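Local structure of putative neuraminyllactose-binding hemagglutinin homolog (Helicobacter pylori, 3BGH) at residues Gln31-Lys45 against Leu72-Ala85. The protein is of uncertain function but is probably an outer-membrane lipoprotein adhesin that may bind neuraminyllactose-type sialylated glycans. Numbering follows the deposited sequence.
Sequences QEPKNSHLVVLIEPK and LERKGYSVSQFKDA
Asn35 points ND2 at one face of the Tyr77 ring, 3.4 Å from CZ and offset toward the rim, the amide plane steeply inclined (74°) to the ring. At the ring's edge, near its plane, lie the carbonyl O of His37 and, from its own segment, Leu72 O and Lys75 CB; Met214 and Glu218 of helix 211-223 also touch Tyr77. The contact belongs to a beta-alpha-beta unit, in which helix 54-73 carries the chain from strand 38-48 to its parallel neighbour 78-82, an outermost strand of the mixed sheet within this chain; Tyr77 sits at the turn where the helix gives way to that strand. A chi1 of 62° sets the Asn35 amide between its backbone N and carbonyl carbon, a position from which OD1 accepts the backbone N of His37 in an Asx turn. The helix ends in a Schellman motif at Gly76, whose O takes the backbone N of Asn35 from above the carbonyl plane. A parallel ladder then runs from the Ser78 N to His37 O bond to that of Phe82 N with Leu41 O; within it Leu41 N meets Ser80 O at 2.8 Å, nearly straight at 172°. On the helix side of the sheet, Val39 CG2 meets Leu72 CD1 at 3.7 Å, while Leu41 also packs on Phe65 and Ser69. On the other side, Leu38 CD1 reaches toward Ser78 and Ser80, and Val40 CG1 comes to the edge of the Phe82 ring, 3.8 Å from CD2, beside Ile88. Farther along, Ile42 CD1 abuts Ala85 CB, and the extended chains of Glu43 and Lys83 run alongside each other. Beyond them Lys45 crosses Asp84 at about a right angle in a salt bridge, NZ meeting OD1 at 3.1 Å from above the carboxylate plane.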
# COMPACT_ATOMS: atom_id res chain seq x y z
N GLN A 31 -22.58 27.66 -4.35
CA GLN A 31 -23.53 26.92 -3.50
C GLN A 31 -24.75 26.55 -4.34
O GLN A 31 -25.18 27.34 -5.19
CB GLN A 31 -23.95 27.75 -2.28
CG GLN A 31 -25.06 27.12 -1.41
CD GLN A 31 -24.57 26.04 -0.43
OE1 GLN A 31 -23.45 26.11 0.10
NE2 GLN A 31 -25.42 25.04 -0.17
N GLU A 32 -25.29 25.36 -4.12
CA GLU A 32 -26.36 24.82 -4.96
C GLU A 32 -27.65 24.75 -4.15
O GLU A 32 -27.61 24.47 -2.95
CB GLU A 32 -25.97 23.42 -5.47
CG GLU A 32 -26.44 23.07 -6.89
CD GLU A 32 -25.45 23.48 -7.98
OE1 GLU A 32 -24.30 23.84 -7.65
OE2 GLU A 32 -25.81 23.44 -9.18
N PRO A 33 -28.81 25.00 -4.80
CA PRO A 33 -30.08 24.87 -4.09
C PRO A 33 -30.16 23.54 -3.33
O PRO A 33 -29.90 22.49 -3.92
CB PRO A 33 -31.12 24.91 -5.22
CG PRO A 33 -30.33 24.88 -6.52
CD PRO A 33 -29.00 25.42 -6.20
N LYS A 34 -30.54 23.61 -2.05
CA LYS A 34 -30.63 22.42 -1.19
C LYS A 34 -31.48 21.31 -1.81
O LYS A 34 -32.70 21.43 -1.87
CB LYS A 34 -31.15 22.80 0.21
CG LYS A 34 -30.08 23.51 1.11
CD LYS A 34 -30.69 24.23 2.33
CE LYS A 34 -31.12 25.67 1.99
NZ LYS A 34 -32.48 26.03 2.53
N ASN A 35 -30.83 20.24 -2.28
CA ASN A 35 -31.48 19.23 -3.14
C ASN A 35 -32.27 18.16 -2.40
O ASN A 35 -32.89 17.30 -3.03
CB ASN A 35 -30.49 18.58 -4.11
CG ASN A 35 -29.37 17.83 -3.40
OD1 ASN A 35 -29.54 17.23 -2.33
ND2 ASN A 35 -28.21 17.85 -4.02
N SER A 36 -32.21 18.22 -1.08
CA SER A 36 -33.11 17.47 -0.21
C SER A 36 -32.64 16.06 0.20
O SER A 36 -33.23 15.44 1.09
CB SER A 36 -34.55 17.43 -0.78
OG SER A 36 -34.96 18.70 -1.30
N HIS A 37 -31.59 15.56 -0.43
CA HIS A 37 -31.02 14.27 -0.06
C HIS A 37 -30.09 14.38 1.16
O HIS A 37 -29.32 15.35 1.27
CB HIS A 37 -30.28 13.68 -1.24
CG HIS A 37 -31.11 13.62 -2.48
ND1 HIS A 37 -30.91 14.47 -3.55
CD2 HIS A 37 -32.13 12.80 -2.83
CE1 HIS A 37 -31.77 14.16 -4.51
NE2 HIS A 37 -32.52 13.16 -4.10
N LEU A 38 -30.18 13.42 2.09
CA LEU A 38 -29.26 13.34 3.26
C LEU A 38 -28.20 12.21 3.08
O LEU A 38 -28.57 11.06 2.82
CB LEU A 38 -30.05 13.09 4.55
CG LEU A 38 -29.25 12.59 5.78
CD1 LEU A 38 -28.35 13.67 6.38
CD2 LEU A 38 -30.15 12.03 6.87
N VAL A 39 -26.91 12.53 3.24
CA VAL A 39 -25.85 11.49 3.24
C VAL A 39 -25.16 11.35 4.60
O VAL A 39 -24.81 12.35 5.23
CB VAL A 39 -24.77 11.67 2.13
CG1 VAL A 39 -25.39 12.14 0.83
CG2 VAL A 39 -23.71 12.62 2.56
N VAL A 40 -24.97 10.13 5.05
CA VAL A 40 -24.22 9.86 6.26
C VAL A 40 -22.73 9.74 5.94
O VAL A 40 -22.33 8.97 5.07
CB VAL A 40 -24.71 8.58 6.93
CG1 VAL A 40 -23.90 8.28 8.17
CG2 VAL A 40 -26.14 8.71 7.30
N LEU A 41 -21.90 10.51 6.65
CA LEU A 41 -20.46 10.47 6.45
C LEU A 41 -19.81 9.92 7.70
O LEU A 41 -20.00 10.46 8.77
CB LEU A 41 -19.95 11.87 6.17
CG LEU A 41 -18.66 11.93 5.37
CD1 LEU A 41 -18.98 11.53 3.96
CD2 LEU A 41 -18.07 13.33 5.42
N ILE A 42 -19.08 8.82 7.55
CA ILE A 42 -18.37 8.17 8.67
C ILE A 42 -16.91 8.64 8.68
O ILE A 42 -16.37 8.94 7.62
CB ILE A 42 -18.46 6.65 8.56
CG1 ILE A 42 -19.92 6.24 8.65
CG2 ILE A 42 -17.70 5.96 9.67
CD1 ILE A 42 -20.12 4.77 8.73
N GLU A 43 -16.30 8.75 9.86
CA GLU A 43 -14.95 9.27 9.98
C GLU A 43 -14.02 8.28 9.27
O GLU A 43 -14.11 7.09 9.55
CB GLU A 43 -14.55 9.44 11.47
CG GLU A 43 -13.24 10.26 11.73
CD GLU A 43 -12.96 10.53 13.24
OE1 GLU A 43 -12.90 9.55 14.05
OE2 GLU A 43 -12.75 11.72 13.62
N PRO A 44 -13.16 8.76 8.35
CA PRO A 44 -12.32 7.89 7.53
C PRO A 44 -11.32 7.15 8.40
O PRO A 44 -10.76 7.74 9.33
CB PRO A 44 -11.57 8.86 6.61
CG PRO A 44 -12.36 10.09 6.60
CD PRO A 44 -12.89 10.17 8.03
N LYS A 45 -11.14 5.87 8.13
CA LYS A 45 -10.12 5.04 8.78
C LYS A 45 -8.92 4.84 7.85
O LYS A 45 -9.01 4.03 6.92
CB LYS A 45 -10.73 3.67 9.10
CG LYS A 45 -11.20 3.52 10.51
CD LYS A 45 -12.57 4.14 10.75
CE LYS A 45 -12.94 4.11 12.27
NZ LYS A 45 -13.89 5.23 12.60
N LEU A 72 -20.10 18.46 0.23
CA LEU A 72 -21.45 17.95 0.10
C LEU A 72 -22.50 19.04 0.33
O LEU A 72 -23.34 19.29 -0.53
CB LEU A 72 -21.65 16.75 1.01
CG LEU A 72 -20.89 15.52 0.48
CD1 LEU A 72 -20.72 14.54 1.59
CD2 LEU A 72 -21.56 14.90 -0.75
N GLU A 73 -22.42 19.71 1.47
CA GLU A 73 -23.27 20.86 1.77
C GLU A 73 -23.26 21.86 0.63
O GLU A 73 -24.31 22.15 0.07
CB GLU A 73 -22.83 21.50 3.07
CG GLU A 73 -23.11 20.61 4.27
CD GLU A 73 -22.40 21.08 5.53
OE1 GLU A 73 -21.36 21.77 5.41
OE2 GLU A 73 -22.88 20.75 6.64
N ARG A 74 -22.08 22.33 0.23
CA ARG A 74 -21.99 23.23 -0.91
C ARG A 74 -22.66 22.66 -2.17
O ARG A 74 -22.74 23.32 -3.20
CB ARG A 74 -20.53 23.57 -1.21
CG ARG A 74 -20.33 24.38 -2.47
CD ARG A 74 -20.11 25.83 -2.15
NE ARG A 74 -18.69 26.20 -2.24
CZ ARG A 74 -17.85 26.22 -1.20
NH1 ARG A 74 -16.57 26.57 -1.40
NH2 ARG A 74 -18.27 25.88 0.03
N LYS A 75 -23.15 21.43 -2.10
CA LYS A 75 -23.67 20.76 -3.28
C LYS A 75 -25.12 20.41 -3.04
O LYS A 75 -25.78 19.82 -3.90
CB LYS A 75 -22.83 19.53 -3.60
CG LYS A 75 -22.28 19.54 -5.01
CD LYS A 75 -21.02 20.41 -5.19
CE LYS A 75 -20.77 20.61 -6.68
NZ LYS A 75 -19.51 21.33 -7.01
N GLY A 76 -25.60 20.78 -1.86
CA GLY A 76 -27.02 20.87 -1.59
C GLY A 76 -27.52 19.88 -0.57
O GLY A 76 -28.66 19.99 -0.10
N TYR A 77 -26.67 18.92 -0.20
CA TYR A 77 -27.06 17.82 0.67
C TYR A 77 -27.12 18.19 2.14
O TYR A 77 -26.51 19.16 2.58
CB TYR A 77 -26.11 16.62 0.47
CG TYR A 77 -26.04 16.16 -0.97
CD1 TYR A 77 -26.88 15.14 -1.42
CD2 TYR A 77 -25.16 16.74 -1.87
CE1 TYR A 77 -26.83 14.73 -2.73
CE2 TYR A 77 -25.11 16.33 -3.21
CZ TYR A 77 -25.96 15.32 -3.62
OH TYR A 77 -25.93 14.90 -4.92
N SER A 78 -27.87 17.41 2.90
CA SER A 78 -27.72 17.46 4.35
C SER A 78 -26.66 16.41 4.65
O SER A 78 -26.61 15.37 4.00
CB SER A 78 -29.02 17.10 5.09
OG SER A 78 -30.16 17.42 4.31
N VAL A 79 -25.83 16.68 5.65
CA VAL A 79 -24.74 15.79 5.99
C VAL A 79 -24.77 15.49 7.49
O VAL A 79 -24.73 16.40 8.31
CB VAL A 79 -23.39 16.41 5.61
CG1 VAL A 79 -22.29 15.43 5.84
CG2 VAL A 79 -23.39 16.85 4.17
N SER A 80 -24.84 14.21 7.83
CA SER A 80 -24.75 13.75 9.20
C SER A 80 -23.45 12.97 9.41
O SER A 80 -23.12 12.06 8.64
CB SER A 80 -25.95 12.89 9.57
OG SER A 80 -27.16 13.56 9.26
N GLN A 81 -22.74 13.34 10.47
CA GLN A 81 -21.40 12.88 10.76
C GLN A 81 -21.42 11.93 11.95
O GLN A 81 -22.07 12.21 12.95
CB GLN A 81 -20.51 14.07 11.12
CG GLN A 81 -20.32 15.13 10.07
CD GLN A 81 -19.39 16.22 10.56
OE1 GLN A 81 -19.16 16.37 11.77
NE2 GLN A 81 -18.82 16.98 9.63
N PHE A 82 -20.71 10.82 11.85
CA PHE A 82 -20.57 9.89 12.97
C PHE A 82 -19.16 9.33 12.93
O PHE A 82 -18.47 9.49 11.92
CB PHE A 82 -21.61 8.77 12.88
CG PHE A 82 -23.04 9.27 12.98
CD1 PHE A 82 -23.60 9.56 14.22
CD2 PHE A 82 -23.81 9.46 11.83
CE1 PHE A 82 -24.92 10.02 14.33
CE2 PHE A 82 -25.12 9.93 11.91
CZ PHE A 82 -25.67 10.21 13.17
N LYS A 83 -18.70 8.70 14.01
CA LYS A 83 -17.36 8.13 14.01
C LYS A 83 -17.30 6.63 13.67
O LYS A 83 -16.25 6.14 13.27
CB LYS A 83 -16.59 8.44 15.30
CG LYS A 83 -15.84 9.77 15.21
CD LYS A 83 -15.14 10.16 16.53
CE LYS A 83 -14.67 11.64 16.45
NZ LYS A 83 -13.86 12.06 17.64
N ASP A 84 -18.42 5.93 13.83
CA ASP A 84 -18.55 4.51 13.48
C ASP A 84 -19.98 4.29 12.98
O ASP A 84 -20.88 5.08 13.32
CB ASP A 84 -18.24 3.61 14.68
CG ASP A 84 -16.77 3.69 15.15
OD1 ASP A 84 -15.83 3.49 14.34
OD2 ASP A 84 -16.53 3.95 16.36
N ALA A 85 -20.20 3.26 12.17
CA ALA A 85 -21.53 3.00 11.61
C ALA A 85 -22.55 2.58 12.67
O ALA A 85 -23.75 2.78 12.51
CB ALA A 85 -21.46 1.96 10.50